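Local coordinates for papain inhibitor (Streptomyces mobaraensis, PDB 5NTB), which inhibits the cysteine proteases papain and bromelain and the serine protease trypsin, and serves as a glutamine and lysine donor substrate for transglutaminase, at residues A29-W42 and K74-A88. Sequence-based numbering, arbitrary orientation. Where two conformers were deposited one is given.
Sequences ASSQDLVAIPAAWW and KCPSCDRTHIDLSQA. With SO4 (sulfate ion), chain D; SO4 (sulfate ion), chain C.
Three groups grip the hydroxyl of S86: OG donates to Q32 O over 2.6 Å, in the carbonyl plane on a lone pair, and accepts from L34 N and, one turn into the helix it N-caps, from A89 N. These bonds close the end of the antiparallel pairing of strands 35-38 and 82-86 in a fold consistent with the double-psi beta-barrel family. S86 N meets L34 O almost straight (179°), and A36 and D84 exchange both backbone bonds; beside this pair V35 CG2 packs on I83 CB. Past S86, A88 N closes on A29 O. Beyond A36 the partner changes: I37 and P38 run parallel to K74 and C75. I37 O accepts from C75 N at 2.9 Å and from W42 NE1 at 3.0 Å, the two donors arriving from opposite faces of its carbonyl plane. The W42 indole also lies across the K74 side chain, whose CG sits 3.7 Å from the centroid of the five-membered ring in a CH-pi contact; with CG anti to the backbone N (chi1 178°) and the chain extended beyond it, CB and CG lie over one face of the indole, and CE goes on to A39 CB. With an alanine at W42 the K74 methylenes would probably lose their aromatic cover and I37 O one of its two donors. P38 pushes its ring among the carbonyl oxygens of C78, D79, R80 and H82, with CB against C78 CB of the C75-C78 disulfide. H82 ND1 and D79 N share O3 of one sulfate, probably from the crystallisation liquor, while C78 SG stands over the centre of the imidazole. W41 CZ2 lies over one face of the R80 guanidinium, the two planes 41° apart, while NH1 and NH2 bond a second sulfate and W41 NE1 donates in the ring plane to R80 O at 2.9 Å.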
ATOM      1  N   ALA A  29      -6.922   9.487   1.397  1.00 15.25           N
ATOM      2  CA  ALA A  29      -6.369   8.766   0.258  1.00 15.40           C
ATOM      3  C   ALA A  29      -6.629   9.460  -1.074  1.00 15.88           C
ATOM      4  O   ALA A  29      -6.013   9.081  -2.078  1.00 17.07           O
ATOM      5  CB  ALA A  29      -6.928   7.345   0.234  1.00 14.35           C
ATOM      6  N   SER A  30      -7.514  10.459  -1.115  1.00 15.86           N
ATOM      7  CA  SER A  30      -7.689  11.224  -2.343  1.00 16.32           C
ATOM      8  C   SER A  30      -6.576  12.234  -2.574  1.00 20.97           C
ATOM      9  O   SER A  30      -6.391  12.679  -3.714  1.00 20.27           O
ATOM     10  CB  SER A  30      -9.028  11.956  -2.322  1.00 17.61           C
ATOM     11  OG  SER A  30      -8.937  13.084  -1.472  1.00 25.10           O
ATOM     12  N   SER A  31      -5.844  12.617  -1.530  1.00 18.23           N
ATOM     13  CA  SER A  31      -4.849  13.666  -1.657  1.00 19.15           C
ATOM     14  C   SER A  31      -3.488  13.326  -1.071  1.00 25.65           C
ATOM     15  O   SER A  31      -2.611  14.197  -1.067  1.00 30.08           O
ATOM     16  CB  SER A  31      -5.349  14.959  -1.000  1.00 24.45           C
ATOM     17  OG  SER A  31      -5.538  14.778   0.384  1.00 33.32           O
ATOM     18  N   GLN A  32      -3.273  12.109  -0.575  1.00 16.32           N
ATOM     19  CA  GLN A  32      -1.993  11.755   0.017  1.00 17.03           C
ATOM     20  C   GLN A  32      -1.492  10.456  -0.587  1.00 16.62           C
ATOM     21  O   GLN A  32      -2.283   9.542  -0.849  1.00 16.24           O
ATOM     22  CB  GLN A  32      -2.095  11.583   1.533  1.00 19.34           C
ATOM     23  CG  GLN A  32      -2.435  12.859   2.262  1.00 21.36           C
ATOM     24  CD  GLN A  32      -2.677  12.615   3.730  1.00 23.75           C
ATOM     25  OE1 GLN A  32      -3.149  11.543   4.135  1.00 20.41           O
ATOM     26  NE2 GLN A  32      -2.344  13.608   4.549  1.00 38.27           N
ATOM     27  N   ASP A  33      -0.176  10.377  -0.793  1.00 15.88           N
ATOM     28  CA  ASP A  33       0.466   9.131  -1.206  1.00 14.66           C
ATOM     29  C   ASP A  33       0.563   8.185  -0.013  1.00 14.66           C
ATOM     30  O   ASP A  33       1.186   8.521   1.002  1.00 17.18           O
ATOM     31  CB  ASP A  33       1.871   9.383  -1.755  1.00 15.61           C
ATOM     32  CG  ASP A  33       1.875   9.994  -3.129  1.00 20.95           C
ATOM     33  OD1 ASP A  33       0.822  10.007  -3.795  1.00 23.06           O
ATOM     34  OD2 ASP A  33       2.965  10.447  -3.556  1.00 31.18           O
ATOM     35  N   LEU A  34      -0.017   6.994  -0.141  1.00 11.52           N
ATOM     36  CA  LEU A  34       0.099   5.991   0.907  1.00 12.15           C
ATOM     37  C   LEU A  34      -0.349   4.657   0.332  1.00 11.52           C
ATOM     38  O   LEU A  34      -0.866   4.584  -0.783  1.00 11.81           O
ATOM     39  CB  LEU A  34      -0.732   6.359   2.143  1.00 13.57           C
ATOM     40  CG  LEU A  34      -2.212   6.682   1.921  1.00 14.12           C
ATOM     41  CD1 LEU A  34      -3.099   5.446   1.887  1.00 16.11           C
ATOM     42  CD2 LEU A  34      -2.674   7.630   3.018  1.00 17.94           C
ATOM     43  N   VAL A  35      -0.162   3.600   1.115  1.00 11.67           N
ATOM     44  CA  VAL A  35      -0.614   2.278   0.705  1.00 11.65           C
ATOM     45  C   VAL A  35      -1.294   1.585   1.878  1.00 13.47           C
ATOM     46  O   VAL A  35      -0.920   1.766   3.045  1.00 11.87           O
ATOM     47  CB  VAL A  35       0.546   1.423   0.157  1.00 12.28           C
ATOM     48  CG1 VAL A  35       1.546   1.120   1.231  1.00 12.27           C
ATOM     49  CG2 VAL A  35       0.021   0.117  -0.464  1.00 12.35           C
ATOM     50  N   ALA A  36      -2.314   0.794   1.545  1.00 12.51           N
ATOM     51  CA  ALA A  36      -2.930  -0.170   2.452  1.00 11.14           C
ATOM     52  C   ALA A  36      -2.389  -1.551   2.118  1.00 11.99           C
ATOM     53  O   ALA A  36      -2.472  -1.995   0.963  1.00 12.41           O
ATOM     54  CB  ALA A  36      -4.454  -0.135   2.330  1.00 13.16           C
ATOM     55  N   ILE A  37      -1.802  -2.203   3.116  1.00 12.69           N
ATOM     56  CA  ILE A  37      -1.088  -3.469   2.965  1.00 12.03           C
ATOM     57  C   ILE A  37      -2.013  -4.638   3.297  1.00 12.86           C
ATOM     58  O   ILE A  37      -2.768  -4.577   4.280  1.00 13.38           O
ATOM     59  CB  ILE A  37       0.167  -3.472   3.852  1.00 11.49           C
ATOM     60  CG1 ILE A  37       1.188  -2.462   3.325  1.00 12.91           C
ATOM     61  CG2 ILE A  37       0.775  -4.885   4.008  1.00 12.40           C
ATOM     62  CD1 ILE A  37       1.704  -2.759   1.928  1.00 14.24           C
ATOM     63  N   PRO A  38      -1.988  -5.715   2.509  1.00 12.01           N
ATOM     64  CA  PRO A  38      -2.864  -6.867   2.777  1.00 11.75           C
ATOM     65  C   PRO A  38      -2.727  -7.409   4.191  1.00 10.77           C
ATOM     66  O   PRO A  38      -1.635  -7.438   4.771  1.00 13.72           O
ATOM     67  CB  PRO A  38      -2.404  -7.916   1.757  1.00 17.27           C
ATOM     68  CG  PRO A  38      -1.653  -7.192   0.741  1.00 16.23           C
ATOM     69  CD  PRO A  38      -1.226  -5.855   1.260  1.00 12.80           C
ATOM     70  N   ALA A  39      -3.856  -7.917   4.706  1.00 15.15           N
ATOM     71  CA  ALA A  39      -3.936  -8.328   6.102  1.00 17.05           C
ATOM     72  C   ALA A  39      -2.931  -9.420   6.444  1.00 14.91           C
ATOM     73  O   ALA A  39      -2.494  -9.506   7.594  1.00 17.23           O
ATOM     74  CB  ALA A  39      -5.352  -8.804   6.429  1.00 20.56           C
ATOM     75  N   ALA A  40      -2.526 -10.237   5.470  1.00 15.11           N
ATOM     76  CA  ALA A  40      -1.635 -11.355   5.771  1.00 17.15           C
ATOM     77  C   ALA A  40      -0.267 -10.911   6.280  1.00 14.56           C
ATOM     78  O   ALA A  40       0.459 -11.728   6.862  1.00 17.17           O
ATOM     79  CB  ALA A  40      -1.470 -12.238   4.537  1.00 18.32           C
ATOM     80  N   TRP A  41       0.088  -9.637   6.119  1.00 13.87           N
ATOM     81  CA  TRP A  41       1.366  -9.132   6.593  1.00 13.21           C
ATOM     82  C   TRP A  41       1.297  -8.546   7.992  1.00 14.68           C
ATOM     83  O   TRP A  41       2.348  -8.250   8.567  1.00 14.98           O
ATOM     84  CB  TRP A  41       1.894  -8.065   5.636  1.00 14.50           C
ATOM     85  CG  TRP A  41       2.108  -8.596   4.258  1.00 13.16           C
ATOM     86  CD1 TRP A  41       1.289  -8.443   3.173  1.00 16.33           C
ATOM     87  CD2 TRP A  41       3.219  -9.384   3.821  1.00 12.12           C
ATOM     88  NE1 TRP A  41       1.827  -9.100   2.083  1.00 13.03           N
ATOM     89  CE2 TRP A  41       3.009  -9.688   2.461  1.00 12.44           C
ATOM     90  CE3 TRP A  41       4.365  -9.879   4.454  1.00 14.67           C
ATOM     91  CZ2 TRP A  41       3.918 -10.453   1.718  1.00 13.29           C
ATOM     92  CZ3 TRP A  41       5.263 -10.627   3.713  1.00 15.34           C
ATOM     93  CH2 TRP A  41       5.035 -10.905   2.364  1.00 18.23           C
ATOM     94  N   TRP A  42       0.096  -8.365   8.540  1.00 14.06           N
ATOM     95  CA  TRP A  42      -0.065  -7.752   9.849  1.00 14.01           C
ATOM     96  C   TRP A  42       0.094  -8.810  10.935  1.00 18.49           C
ATOM     97  O   TRP A  42      -0.352  -9.952  10.775  1.00 20.77           O
ATOM     98  CB  TRP A  42      -1.425  -7.051   9.936  1.00 13.70           C
ATOM     99  CG  TRP A  42      -1.479  -5.882   8.973  1.00 13.46           C
ATOM    100  CD1 TRP A  42      -1.519  -5.949   7.599  1.00 14.10           C
ATOM    101  CD2 TRP A  42      -1.433  -4.480   9.301  1.00 14.15           C
ATOM    102  NE1 TRP A  42      -1.521  -4.676   7.058  1.00 14.16           N
ATOM    103  CE2 TRP A  42      -1.465  -3.762   8.082  1.00 14.73           C
ATOM    104  CE3 TRP A  42      -1.379  -3.762  10.507  1.00 13.62           C
ATOM    105  CZ2 TRP A  42      -1.436  -2.375   8.035  1.00 15.40           C
ATOM    106  CZ3 TRP A  42      -1.356  -2.379  10.455  1.00 15.04           C
ATOM    107  CH2 TRP A  42      -1.377  -1.699   9.220  1.00 16.12           C
ATOM    108  N   LYS A  74      -4.394  -0.876   6.407  1.00 10.72           N
ATOM    109  CA  LYS A  74      -4.536  -2.308   6.201  1.00 14.27           C
ATOM    110  C   LYS A  74      -5.646  -2.542   5.192  1.00 14.54           C
ATOM    111  O   LYS A  74      -6.673  -1.864   5.230  1.00 17.19           O
ATOM    112  CB  LYS A  74      -4.876  -2.995   7.524  1.00 15.51           C
ATOM    113  CG  LYS A  74      -5.108  -4.504   7.481  1.00 18.51           C
ATOM    114  CD  LYS A  74      -5.152  -4.997   8.920  1.00 22.29           C
ATOM    115  CE  LYS A  74      -5.773  -6.356   9.085  1.00 35.71           C
ATOM    116  NZ  LYS A  74      -5.905  -6.599  10.551  1.00 29.73           N
ATOM    117  N   CYS A  75      -5.442  -3.504   4.289  1.00 14.37           N
ATOM    118  CA  CYS A  75      -6.461  -3.914   3.327  1.00 13.91           C
ATOM    119  C   CYS A  75      -6.949  -5.300   3.725  1.00 17.19           C
ATOM    120  O   CYS A  75      -6.284  -6.304   3.418  1.00 19.12           O
ATOM    121  CB  CYS A  75      -5.878  -3.925   1.912  1.00 19.22           C
ATOM    122  SG  CYS A  75      -7.056  -4.441   0.655  1.00 22.52           S
ATOM    123  N   PRO A  76      -8.080  -5.414   4.430  1.00 18.39           N
ATOM    124  CA  PRO A  76      -8.522  -6.743   4.880  1.00 19.66           C
ATOM    125  C   PRO A  76      -8.922  -7.673   3.749  1.00 18.85           C
ATOM    126  O   PRO A  76      -8.829  -8.897   3.910  1.00 23.36           O
ATOM    127  CB  PRO A  76      -9.726  -6.427   5.784  1.00 25.87           C
ATOM    128  CG  PRO A  76      -9.574  -4.996   6.148  1.00 32.83           C
ATOM    129  CD  PRO A  76      -8.921  -4.339   4.978  1.00 24.13           C
ATOM    130  N   SER A  77      -9.366  -7.148   2.616  1.00 16.50           N
ATOM    131  CA  SER A  77      -9.851  -7.996   1.533  1.00 20.42           C
ATOM    132  C   SER A  77      -8.786  -8.305   0.493  1.00 26.26           C
ATOM    133  O   SER A  77      -9.065  -9.034  -0.466  1.00 27.60           O
ATOM    134  CB  SER A  77     -11.048  -7.332   0.853  1.00 30.05           C
ATOM    135  OG  SER A  77     -10.675  -6.070   0.330  1.00 35.69           O
ATOM    136  N   CYS A  78      -7.585  -7.768   0.650  1.00 15.44           N
ATOM    137  CA  CYS A  78      -6.537  -7.965  -0.340  1.00 17.36           C
ATOM    138  C   CYS A  78      -5.816  -9.275  -0.097  1.00 15.68           C
ATOM    139  O   CYS A  78      -5.469  -9.607   1.037  1.00 18.79           O
ATOM    140  CB  CYS A  78      -5.501  -6.842  -0.275  1.00 16.43           C
ATOM    141  SG  CYS A  78      -5.986  -5.233  -0.904  1.00 20.95           S
ATOM    142  N   ASP A  79      -5.575 -10.024  -1.176  0.64 16.39           N
ATOM    143  CA  ASP A  79      -4.698 -11.177  -1.066  0.64 18.04           C
ATOM    144  C   ASP A  79      -3.250 -10.712  -0.905  0.64 16.72           C
ATOM    145  O   ASP A  79      -2.925  -9.522  -1.025  0.64 13.83           O
ATOM    146  CB  ASP A  79      -4.838 -12.093  -2.284  0.64 20.32           C
ATOM    147  CG  ASP A  79      -4.557 -13.570  -1.958  0.64 23.39           C
ATOM    148  OD1 ASP A  79      -4.034 -13.878  -0.866  0.64 21.99           O
ATOM    149  OD2 ASP A  79      -4.873 -14.432  -2.804  0.64 29.88           O
ATOM    150  N   ARG A  80      -2.376 -11.695  -0.679  1.00 15.44           N
ATOM    151  CA  ARG A  80      -1.018 -11.446  -0.203  1.00 14.74           C
ATOM    152  C   ARG A  80      -0.226 -10.398  -0.989  1.00 14.36           C
ATOM    153  O   ARG A  80       0.515  -9.597  -0.398  1.00 14.63           O
ATOM    154  CB  ARG A  80      -0.289 -12.784  -0.225  1.00 17.27           C
ATOM    155  CG  ARG A  80       1.048 -12.766   0.400  1.00 18.14           C
ATOM    156  CD  ARG A  80       1.631 -14.172   0.373  1.00 14.53           C
ATOM    157  NE  ARG A  80       3.038 -14.124   0.689  1.00 14.50           N
ATOM    158  CZ  ARG A  80       3.994 -13.930  -0.211  1.00 15.47           C
ATOM    159  NH1 ARG A  80       3.679 -13.778  -1.500  1.00 15.67           N
ATOM    160  NH2 ARG A  80       5.257 -13.889   0.175  1.00 17.77           N
ATOM    161  N   THR A  81      -0.309 -10.411  -2.318  1.00 12.64           N
ATOM    162  CA  THR A  81       0.501  -9.479  -3.098  1.00 12.53           C
ATOM    163  C   THR A  81      -0.331  -8.388  -3.751  1.00 14.34           C
ATOM    164  O   THR A  81       0.176  -7.666  -4.619  1.00 15.11           O
ATOM    165  CB  THR A  81       1.323 -10.207  -4.157  1.00 18.78           C
ATOM    166  OG1 THR A  81       0.436 -10.873  -5.052  1.00 18.37           O
ATOM    167  CG2 THR A  81       2.289 -11.222  -3.501  1.00 16.81           C
ATOM    168  N   HIS A  82      -1.581  -8.234  -3.334  1.00 12.14           N
ATOM    169  CA  HIS A  82      -2.460  -7.182  -3.834  1.00 13.54           C
ATOM    170  C   HIS A  82      -2.392  -5.983  -2.894  1.00 12.33           C
ATOM    171  O   HIS A  82      -2.835  -6.069  -1.747  1.00 15.61           O
ATOM    172  CB  HIS A  82      -3.877  -7.740  -3.950  1.00 14.33           C
ATOM    173  CG  HIS A  82      -4.942  -6.716  -4.188  1.00 15.98           C
ATOM    174  ND1 HIS A  82      -6.282  -7.032  -4.131  1.00 19.19           N
ATOM    175  CD2 HIS A  82      -4.879  -5.397  -4.486  1.00 13.82           C
ATOM    176  CE1 HIS A  82      -7.000  -5.950  -4.367  1.00 19.61           C
ATOM    177  NE2 HIS A  82      -6.173  -4.942  -4.588  1.00 16.94           N
ATOM    178  N   ILE A  83      -1.845  -4.857  -3.378  1.00 12.37           N
ATOM    179  CA  ILE A  83      -1.793  -3.640  -2.574  1.00 11.51           C
ATOM    180  C   ILE A  83      -2.904  -2.703  -3.005  1.00 10.98           C
ATOM    181  O   ILE A  83      -3.277  -2.636  -4.179  1.00 13.06           O
ATOM    182  CB  ILE A  83      -0.418  -2.949  -2.654  1.00 13.02           C
ATOM    183  CG1 ILE A  83      -0.075  -2.545  -4.092  1.00 14.26           C
ATOM    184  CG2 ILE A  83       0.643  -3.849  -2.068  1.00 14.19           C
ATOM    185  CD1 ILE A  83       1.245  -1.761  -4.204  1.00 16.96           C
ATOM    186  N   ASP A  84      -3.411  -1.946  -2.045  1.00 13.41           N
ATOM    187  CA  ASP A  84      -4.465  -0.961  -2.272  1.00 13.49           C
ATOM    188  C   ASP A  84      -3.815   0.402  -2.049  1.00 12.29           C
ATOM    189  O   ASP A  84      -3.648   0.852  -0.909  1.00 12.66           O
ATOM    190  CB  ASP A  84      -5.637  -1.215  -1.324  1.00 13.70           C
ATOM    191  CG  ASP A  84      -6.982  -0.741  -1.871  1.00 18.24           C
ATOM    192  OD1 ASP A  84      -7.078  -0.338  -3.040  1.00 20.50           O
ATOM    193  OD2 ASP A  84      -7.964  -0.796  -1.104  1.00 20.82           O
ATOM    194  N   LEU A  85      -3.407   1.043  -3.135  1.00 10.92           N
ATOM    195  CA  LEU A  85      -2.787   2.351  -3.044  1.00 11.28           C
ATOM    196  C   LEU A  85      -3.840   3.413  -2.803  1.00 11.52           C
ATOM    197  O   LEU A  85      -5.002   3.255  -3.169  1.00 11.88           O
ATOM    198  CB  LEU A  85      -2.033   2.680  -4.334  1.00 14.36           C
ATOM    199  CG  LEU A  85      -0.719   1.951  -4.554  1.00 12.74           C
ATOM    200  CD1 LEU A  85      -0.253   2.246  -5.973  1.00 17.06           C
ATOM    201  CD2 LEU A  85       0.334   2.412  -3.572  1.00 15.23           C
ATOM    202  N   SER A  86      -3.427   4.519  -2.204  1.00 10.68           N
ATOM    203  CA  SER A  86      -4.299   5.679  -2.273  1.00 12.49           C
ATOM    204  C   SER A  86      -4.571   6.038  -3.731  1.00 12.72           C
ATOM    205  O   SER A  86      -3.753   5.789  -4.622  1.00 11.98           O
ATOM    206  CB  SER A  86      -3.675   6.849  -1.519  1.00 12.94           C
ATOM    207  OG  SER A  86      -2.487   7.292  -2.153  1.00 13.33           O
ATOM    208  N   GLN A  87      -5.751   6.605  -3.971  1.00 13.07           N
ATOM    209  CA  GLN A  87      -6.071   7.151  -5.283  1.00 14.15           C
ATOM    210  C   GLN A  87      -4.967   8.077  -5.774  1.00 12.90           C
ATOM    211  O   GLN A  87      -4.552   8.013  -6.943  1.00 14.78           O
ATOM    212  CB  GLN A  87      -7.404   7.898  -5.198  1.00 14.85           C
ATOM    213  CG  GLN A  87      -7.927   8.386  -6.527  1.00 15.42           C
ATOM    214  CD  GLN A  87      -9.152   9.256  -6.359  1.00 21.08           C
ATOM    215  OE1 GLN A  87     -10.185   8.976  -6.947  1.00 41.25           O
ATOM    216  NE2 GLN A  87      -9.052  10.290  -5.539  1.00 26.85           N
ATOM    217  N   ALA A  88      -4.451   8.919  -4.876  1.00 14.74           N
ATOM    218  CA  ALA A  88      -3.420   9.875  -5.252  1.00 15.26           C
ATOM    219  C   ALA A  88      -2.146   9.179  -5.717  1.00 17.85           C
ATOM    220  O   ALA A  88      -1.523   9.601  -6.700  1.00 17.31           O
ATOM    221  CB  ALA A  88      -3.138  10.811  -4.075  1.00 17.07           C
TER
HETATM  222  S   SO4 D 202      -7.673 -10.319  -4.574  1.00 39.14           S
HETATM  223  O1  SO4 D 202      -6.727 -10.761  -5.598  1.00 48.32           O
HETATM  224  O2  SO4 D 202      -8.712  -9.484  -5.176  1.00 43.26           O
HETATM  225  O3  SO4 D 202      -6.952  -9.562  -3.544  1.00 23.03           O
HETATM  226  O4  SO4 D 202      -8.277 -11.497  -3.948  1.00 35.48           O
HETATM  227  S   SO4 C 201       6.603 -14.248  -3.488  1.00 33.33           S
HETATM  228  O1  SO4 C 201       7.753 -14.279  -4.388  1.00 46.85           O
HETATM  229  O2  SO4 C 201       5.796 -15.441  -3.727  1.00 50.16           O
HETATM  230  O3  SO4 C 201       7.036 -14.220  -2.097  1.00 36.03           O
HETATM  231  O4  SO4 C 201       5.763 -13.085  -3.765  1.00 39.49           O
HETATM  232  O   HOH W   1      -6.989  11.756  -5.995  1.00 27.30           O
HETATM  233  O   HOH W   2      -3.898 -10.942   2.905  1.00 25.28           O